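Local coordinates for high affinity transport system protein p37 (Mycoplasma hyorhinis, PDB 3EKI), which serves as the extracytoplasmic binding lipoprotein of a high-affinity transport system and binds thiamine diphosphate, which it probably delivers for uptake, at residues Lys232-Arg244 / Thr264-Thr276. Sequence-based numbering, arbitrary orientation.
Sequences KKAWNDKDWNTFR and TILKNHFQNKFTT. With GOL (glycerol), chain C.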
loop_
_atom_site.group_PDB
_atom_site.type_symbol
_atom_site.label_atom_id
_atom_site.label_comp_id
_atom_site.label_asym_id
_atom_site.label_seq_id
_atom_site.Cartn_x
_atom_site.Cartn_y
_atom_site.Cartn_z
ATOM N N LYS A 232 -0.874 -0.892 27.142
ATOM C CA LYS A 232 -1.367 -2.259 27.029
ATOM C C LYS A 232 -2.506 -2.475 28.017
ATOM O O LYS A 232 -3.477 -3.127 27.654
ATOM C CB LYS A 232 -0.234 -3.263 27.233
ATOM C CG LYS A 232 0.753 -3.277 26.061
ATOM C CD LYS A 232 1.937 -4.203 26.322
ATOM C CE LYS A 232 3.101 -3.846 25.408
ATOM N NZ LYS A 232 4.367 -4.555 25.762
ATOM N N LYS A 233 -2.392 -1.943 29.224
ATOM C CA LYS A 233 -3.479 -2.065 30.196
ATOM C C LYS A 233 -4.739 -1.367 29.700
ATOM O O LYS A 233 -5.868 -1.842 29.835
ATOM C CB LYS A 233 -3.073 -1.489 31.562
ATOM C CG LYS A 233 -4.133 -1.617 32.641
ATOM C CD LYS A 233 -3.558 -1.443 34.043
ATOM C CE LYS A 233 -4.219 -2.376 35.051
ATOM N NZ LYS A 233 -4.016 -1.885 36.448
ATOM N N ALA A 234 -4.564 -0.208 29.083
ATOM C CA ALA A 234 -5.740 0.511 28.604
ATOM C C ALA A 234 -6.409 -0.254 27.471
ATOM O O ALA A 234 -7.631 -0.337 27.343
ATOM C CB ALA A 234 -5.336 1.912 28.201
ATOM N N TRP A 235 -5.579 -0.828 26.594
ATOM C CA TRP A 235 -6.095 -1.680 25.531
ATOM C C TRP A 235 -6.873 -2.855 26.105
ATOM O O TRP A 235 -7.999 -3.151 25.732
ATOM C CB TRP A 235 -4.933 -2.182 24.681
ATOM C CG TRP A 235 -5.312 -3.150 23.619
ATOM C CD1 TRP A 235 -5.306 -4.504 23.715
ATOM C CD2 TRP A 235 -5.758 -2.855 22.280
ATOM N NE1 TRP A 235 -5.711 -5.097 22.550
ATOM C CE2 TRP A 235 -5.992 -4.097 21.660
ATOM C CE3 TRP A 235 -5.977 -1.676 21.564
ATOM C CZ2 TRP A 235 -6.445 -4.223 20.331
ATOM C CZ3 TRP A 235 -6.424 -1.810 20.247
ATOM C CH2 TRP A 235 -6.646 -3.064 19.663
ATOM N N ASN A 236 -6.261 -3.561 27.058
ATOM C CA ASN A 236 -6.860 -4.763 27.623
ATOM C C ASN A 236 -8.158 -4.446 28.365
ATOM O O ASN A 236 -9.036 -5.316 28.405
ATOM C CB ASN A 236 -5.875 -5.453 28.579
ATOM C CG ASN A 236 -4.656 -6.056 27.919
ATOM O OD1 ASN A 236 -4.602 -6.332 26.726
ATOM N ND2 ASN A 236 -3.621 -6.279 28.720
ATOM N N ASP A 237 -8.241 -3.270 28.949
ATOM C CA ASP A 237 -9.369 -2.842 29.760
ATOM C C ASP A 237 -10.423 -2.114 28.931
ATOM O O ASP A 237 -11.455 -1.692 29.450
ATOM C CB ASP A 237 -8.940 -1.913 30.901
ATOM C CG ASP A 237 -8.221 -2.641 32.028
ATOM O OD1 ASP A 237 -7.986 -3.851 31.899
ATOM O OD2 ASP A 237 -7.898 -1.986 33.040
ATOM N N LYS A 238 -10.117 -1.942 27.644
ATOM C CA LYS A 238 -10.943 -1.172 26.710
ATOM C C LYS A 238 -11.238 0.231 27.218
ATOM O O LYS A 238 -12.310 0.800 27.084
ATOM C CB LYS A 238 -12.202 -1.945 26.317
ATOM C CG LYS A 238 -11.882 -3.252 25.622
ATOM C CD LYS A 238 -13.083 -4.042 25.171
ATOM C CE LYS A 238 -12.679 -5.410 24.624
ATOM N NZ LYS A 238 -13.867 -6.213 24.237
ATOM N N ASP A 239 -10.239 0.887 27.779
ATOM C CA ASP A 239 -10.281 2.253 28.274
ATOM C C ASP A 239 -9.761 3.185 27.170
ATOM O O ASP A 239 -8.598 3.527 27.067
ATOM C CB ASP A 239 -9.490 2.381 29.553
ATOM C CG ASP A 239 -9.488 3.772 30.145
ATOM O OD1 ASP A 239 -10.124 4.702 29.594
ATOM O OD2 ASP A 239 -8.811 3.912 31.199
ATOM N N TRP A 240 -10.741 3.522 26.330
ATOM C CA TRP A 240 -10.485 4.336 25.153
ATOM C C TRP A 240 -9.929 5.689 25.549
ATOM O O TRP A 240 -8.955 6.162 24.970
ATOM C CB TRP A 240 -11.765 4.495 24.304
ATOM C CG TRP A 240 -11.570 5.494 23.196
ATOM C CD1 TRP A 240 -12.235 6.679 23.073
ATOM C CD2 TRP A 240 -10.669 5.402 22.080
ATOM N NE1 TRP A 240 -11.809 7.332 21.949
ATOM C CE2 TRP A 240 -10.855 6.583 21.329
ATOM C CE3 TRP A 240 -9.732 4.473 21.629
ATOM C CZ2 TRP A 240 -10.120 6.816 20.160
ATOM C CZ3 TRP A 240 -9.013 4.713 20.480
ATOM C CH2 TRP A 240 -9.210 5.892 19.742
ATOM N N ASN A 241 -10.517 6.382 26.512
ATOM C CA ASN A 241 -10.042 7.690 26.914
ATOM C C ASN A 241 -8.572 7.670 27.281
ATOM O O ASN A 241 -7.791 8.492 26.805
ATOM C CB ASN A 241 -10.869 8.170 28.111
ATOM C CG ASN A 241 -10.437 9.560 28.518
ATOM O OD1 ASN A 241 -10.393 10.460 27.675
ATOM N ND2 ASN A 241 -10.133 9.772 29.785
ATOM N N THR A 242 -8.197 6.696 28.091
ATOM C CA THR A 242 -6.810 6.594 28.518
ATOM C C THR A 242 -5.889 6.233 27.355
ATOM O O THR A 242 -4.805 6.827 27.219
ATOM C CB THR A 242 -6.668 5.551 29.642
ATOM O OG1 THR A 242 -7.447 6.007 30.763
ATOM C CG2 THR A 242 -5.216 5.446 30.057
ATOM N N PHE A 243 -6.385 5.291 26.546
ATOM C CA PHE A 243 -5.608 4.866 25.386
ATOM C C PHE A 243 -5.342 6.021 24.422
ATOM O O PHE A 243 -4.216 6.404 24.084
ATOM C CB PHE A 243 -6.331 3.726 24.685
ATOM C CG PHE A 243 -5.579 3.144 23.504
ATOM C CD1 PHE A 243 -5.816 3.590 22.224
ATOM C CD2 PHE A 243 -4.641 2.142 23.708
ATOM C CE1 PHE A 243 -5.128 3.004 21.184
ATOM C CE2 PHE A 243 -3.947 1.567 22.669
ATOM C CZ PHE A 243 -4.179 2.027 21.389
ATOM N N ARG A 244 -6.444 6.632 24.002
ATOM C CA ARG A 244 -6.397 7.773 23.097
ATOM C C ARG A 244 -5.503 8.908 23.601
ATOM O O ARG A 244 -4.764 9.508 22.820
ATOM C CB ARG A 244 -7.810 8.301 22.833
ATOM C CG ARG A 244 -7.871 9.431 21.817
ATOM C CD ARG A 244 -8.513 10.674 22.410
ATOM N NE ARG A 244 -9.943 10.491 22.645
ATOM C CZ ARG A 244 -10.513 10.527 23.845
ATOM N NH1 ARG A 244 -9.775 10.737 24.927
ATOM N NH2 ARG A 244 -11.822 10.350 23.965
ATOM N N THR A 264 -11.120 1.117 12.088
ATOM C CA THR A 264 -11.961 -0.059 12.217
ATOM C C THR A 264 -11.527 -0.964 13.373
ATOM O O THR A 264 -12.377 -1.403 14.160
ATOM C CB THR A 264 -11.934 -0.897 10.916
ATOM O OG1 THR A 264 -12.520 -0.113 9.866
ATOM C CG2 THR A 264 -12.779 -2.149 11.018
ATOM N N ILE A 265 -10.230 -1.252 13.484
ATOM C CA ILE A 265 -9.781 -2.088 14.608
ATOM C C ILE A 265 -10.099 -1.459 15.976
ATOM O O ILE A 265 -10.569 -2.151 16.884
ATOM C CB ILE A 265 -8.274 -2.350 14.479
ATOM C CG1 ILE A 265 -7.899 -3.177 13.231
ATOM C CG2 ILE A 265 -7.718 -3.029 15.712
ATOM C CD1 ILE A 265 -8.691 -4.457 13.063
ATOM N N LEU A 266 -9.858 -0.166 16.109
ATOM C CA LEU A 266 -10.121 0.583 17.339
ATOM C C LEU A 266 -11.588 0.618 17.673
ATOM O O LEU A 266 -11.963 0.463 18.839
ATOM C CB LEU A 266 -9.548 2.004 17.220
ATOM C CG LEU A 266 -8.028 2.114 17.124
ATOM C CD1 LEU A 266 -7.563 3.552 16.990
ATOM C CD2 LEU A 266 -7.345 1.472 18.327
ATOM N N LYS A 267 -12.426 0.818 16.656
ATOM C CA LYS A 267 -13.862 0.746 16.872
ATOM C C LYS A 267 -14.332 -0.638 17.261
ATOM O O LYS A 267 -15.185 -0.779 18.160
ATOM C CB LYS A 267 -14.590 1.218 15.597
ATOM C CG LYS A 267 -16.106 1.240 15.746
ATOM C CD LYS A 267 -16.618 2.672 15.607
ATOM C CE LYS A 267 -16.744 3.107 14.156
ATOM N NZ LYS A 267 -15.706 4.097 13.743
ATOM N N ASN A 268 -13.811 -1.704 16.656
ATOM C CA ASN A 268 -14.189 -3.064 16.965
ATOM C C ASN A 268 -13.691 -3.482 18.351
ATOM O O ASN A 268 -14.312 -4.331 18.996
ATOM C CB ASN A 268 -13.664 -4.033 15.908
ATOM C CG ASN A 268 -14.437 -3.855 14.601
ATOM O OD1 ASN A 268 -15.471 -3.181 14.590
ATOM N ND2 ASN A 268 -13.944 -4.431 13.517
ATOM N N HIS A 269 -12.585 -2.893 18.793
ATOM C CA HIS A 269 -12.010 -3.220 20.092
ATOM C C HIS A 269 -12.674 -2.423 21.210
ATOM O O HIS A 269 -13.219 -2.995 22.154
ATOM C CB HIS A 269 -10.502 -2.965 20.090
ATOM C CG HIS A 269 -9.791 -3.529 21.280
ATOM N ND1 HIS A 269 -9.684 -4.883 21.510
ATOM C CD2 HIS A 269 -9.154 -2.922 22.309
ATOM C CE1 HIS A 269 -9.010 -5.087 22.628
ATOM N NE2 HIS A 269 -8.676 -3.913 23.133
ATOM N N PHE A 270 -12.625 -1.100 21.095
ATOM C CA PHE A 270 -13.216 -0.222 22.100
ATOM C C PHE A 270 -14.672 0.091 21.776
ATOM O O PHE A 270 -15.076 1.254 21.754
ATOM C CB PHE A 270 -12.412 1.075 22.216
ATOM C CG PHE A 270 -10.970 0.865 22.579
ATOM C CD1 PHE A 270 -10.572 0.837 23.905
ATOM C CD2 PHE A 270 -10.012 0.694 21.594
ATOM C CE1 PHE A 270 -9.246 0.644 24.242
ATOM C CE2 PHE A 270 -8.684 0.500 21.925
ATOM C CZ PHE A 270 -8.301 0.475 23.251
ATOM N N GLN A 271 -15.457 -0.951 21.523
ATOM C CA GLN A 271 -16.865 -0.784 21.209
ATOM C C GLN A 271 -17.528 0.155 22.221
ATOM O O GLN A 271 -17.114 0.152 23.378
ATOM C CB GLN A 271 -17.658 -2.071 21.270
ATOM C CG GLN A 271 -17.122 -3.314 20.603
ATOM C CD GLN A 271 -18.043 -4.479 20.971
ATOM O OE1 GLN A 271 -19.105 -4.666 20.378
ATOM N NE2 GLN A 271 -17.599 -5.229 21.973
ATOM N N ASN A 272 -18.475 0.885 21.711
ATOM C CA ASN A 272 -19.336 1.894 22.303
ATOM C C ASN A 272 -18.553 3.122 22.696
ATOM O O ASN A 272 -19.105 4.182 23.024
ATOM C CB ASN A 272 -20.161 1.251 23.438
ATOM C CG ASN A 272 -20.798 -0.050 22.955
ATOM O OD1 ASN A 272 -21.256 -0.179 21.808
ATOM N ND2 ASN A 272 -20.859 -1.082 23.795
ATOM N N LYS A 273 -17.213 3.126 22.645
ATOM C CA LYS A 273 -16.573 4.292 23.251
ATOM C C LYS A 273 -16.462 5.512 22.350
ATOM O O LYS A 273 -16.244 6.596 22.909
ATOM C CB LYS A 273 -15.161 3.920 23.731
ATOM C CG LYS A 273 -15.115 2.787 24.734
ATOM C CD LYS A 273 -15.852 3.099 26.016
ATOM C CE LYS A 273 -15.282 2.327 27.189
ATOM N NZ LYS A 273 -15.658 0.887 27.188
ATOM N N PHE A 274 -16.538 5.348 21.040
ATOM C CA PHE A 274 -16.528 6.475 20.110
ATOM C C PHE A 274 -17.228 6.146 18.788
ATOM O O PHE A 274 -17.442 4.972 18.465
ATOM C CB PHE A 274 -15.096 6.934 19.819
ATOM C CG PHE A 274 -14.249 6.014 18.980
ATOM C CD1 PHE A 274 -14.133 6.139 17.610
ATOM C CD2 PHE A 274 -13.544 4.973 19.586
ATOM C CE1 PHE A 274 -13.363 5.292 16.846
ATOM C CE2 PHE A 274 -12.767 4.133 18.816
ATOM C CZ PHE A 274 -12.660 4.259 17.453
ATOM N N THR A 275 -17.629 7.092 17.953
ATOM C CA THR A 275 -18.280 6.932 16.662
ATOM C C THR A 275 -17.321 6.814 15.484
ATOM O O THR A 275 -17.185 5.838 14.762
ATOM C CB THR A 275 -19.174 8.170 16.401
ATOM O OG1 THR A 275 -18.313 9.331 16.429
ATOM C CG2 THR A 275 -20.213 8.364 17.474
ATOM N N THR A 276 -16.471 7.907 15.320
ATOM C CA THR A 276 -15.444 7.887 14.314
ATOM C C THR A 276 -14.211 8.582 14.883
ATOM O O THR A 276 -14.334 9.412 15.792
ATOM C CB THR A 276 -15.797 8.628 13.008
ATOM O OG1 THR A 276 -15.987 10.017 13.331
ATOM C CG2 THR A 276 -17.079 8.100 12.414
HETATM C C1 GOL C . -12.986 1.160 30.755
HETATM O O1 GOL C . -12.147 0.094 31.219
HETATM C C2 GOL C . -14.439 0.907 31.135
HETATM O O2 GOL C . -15.287 1.858 30.479
HETATM C C3 GOL C . -14.867 -0.509 30.792
HETATM O O3 GOL C . -14.615 -0.837 29.444
HETATM O O HOH W 1 -13.519 -6.750 20.896
#
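His-269 lies flat on the indole of Trp-235, a face-to-face stack with planes 13° apart and centroids of the imidazole and the six-membered ring 3.5 Å apart. The pair belongs to an aromatic cluster with Trp-240, Phe-243, Phe-270 and Phe-274 that joins the Schellman turn ending helix 225-236 and the start of helix 240-245 to the end of helix 256-269 and the type II turn after it, in this periplasmic-binding-protein-like fold. His-269, its chi1 of -168° swinging the ring away from its own backbone N, also donates NE2-H to Trp-235 O, 2.8 Å away, from above the carbonyl plane; Lys-238 N reaches the same oxygen from the opposite face. Lys-238 CG lies near the rim of the other imidazole face. Phe-270 wedges in next, CE2 3.5 Å from Trp-235 CE3, CZ over the Phe-243 ring, one face under Trp-240 CE3. Phe-274 stacks on Trp-240, planes at 26°; Arg-244 CB lies over the rim of the opposite indole face. Leu-266 meets both indoles at their edges, CD2 at Trp-235 CZ3 and CD1 at Trp-240 CZ3. Second-shell bonds probably help fix the rings: His-269 ND1 with Tyr-162 OH, Trp-235 NE1 to Gly-165 O, Trp-240 NE1 to Asp-280 OD2. A glycerol, probably from crystallisation, bridges the segments, its O1 2.6 Å from Asp-237 O and its O3 3.0 Å from Lys-273 NZ.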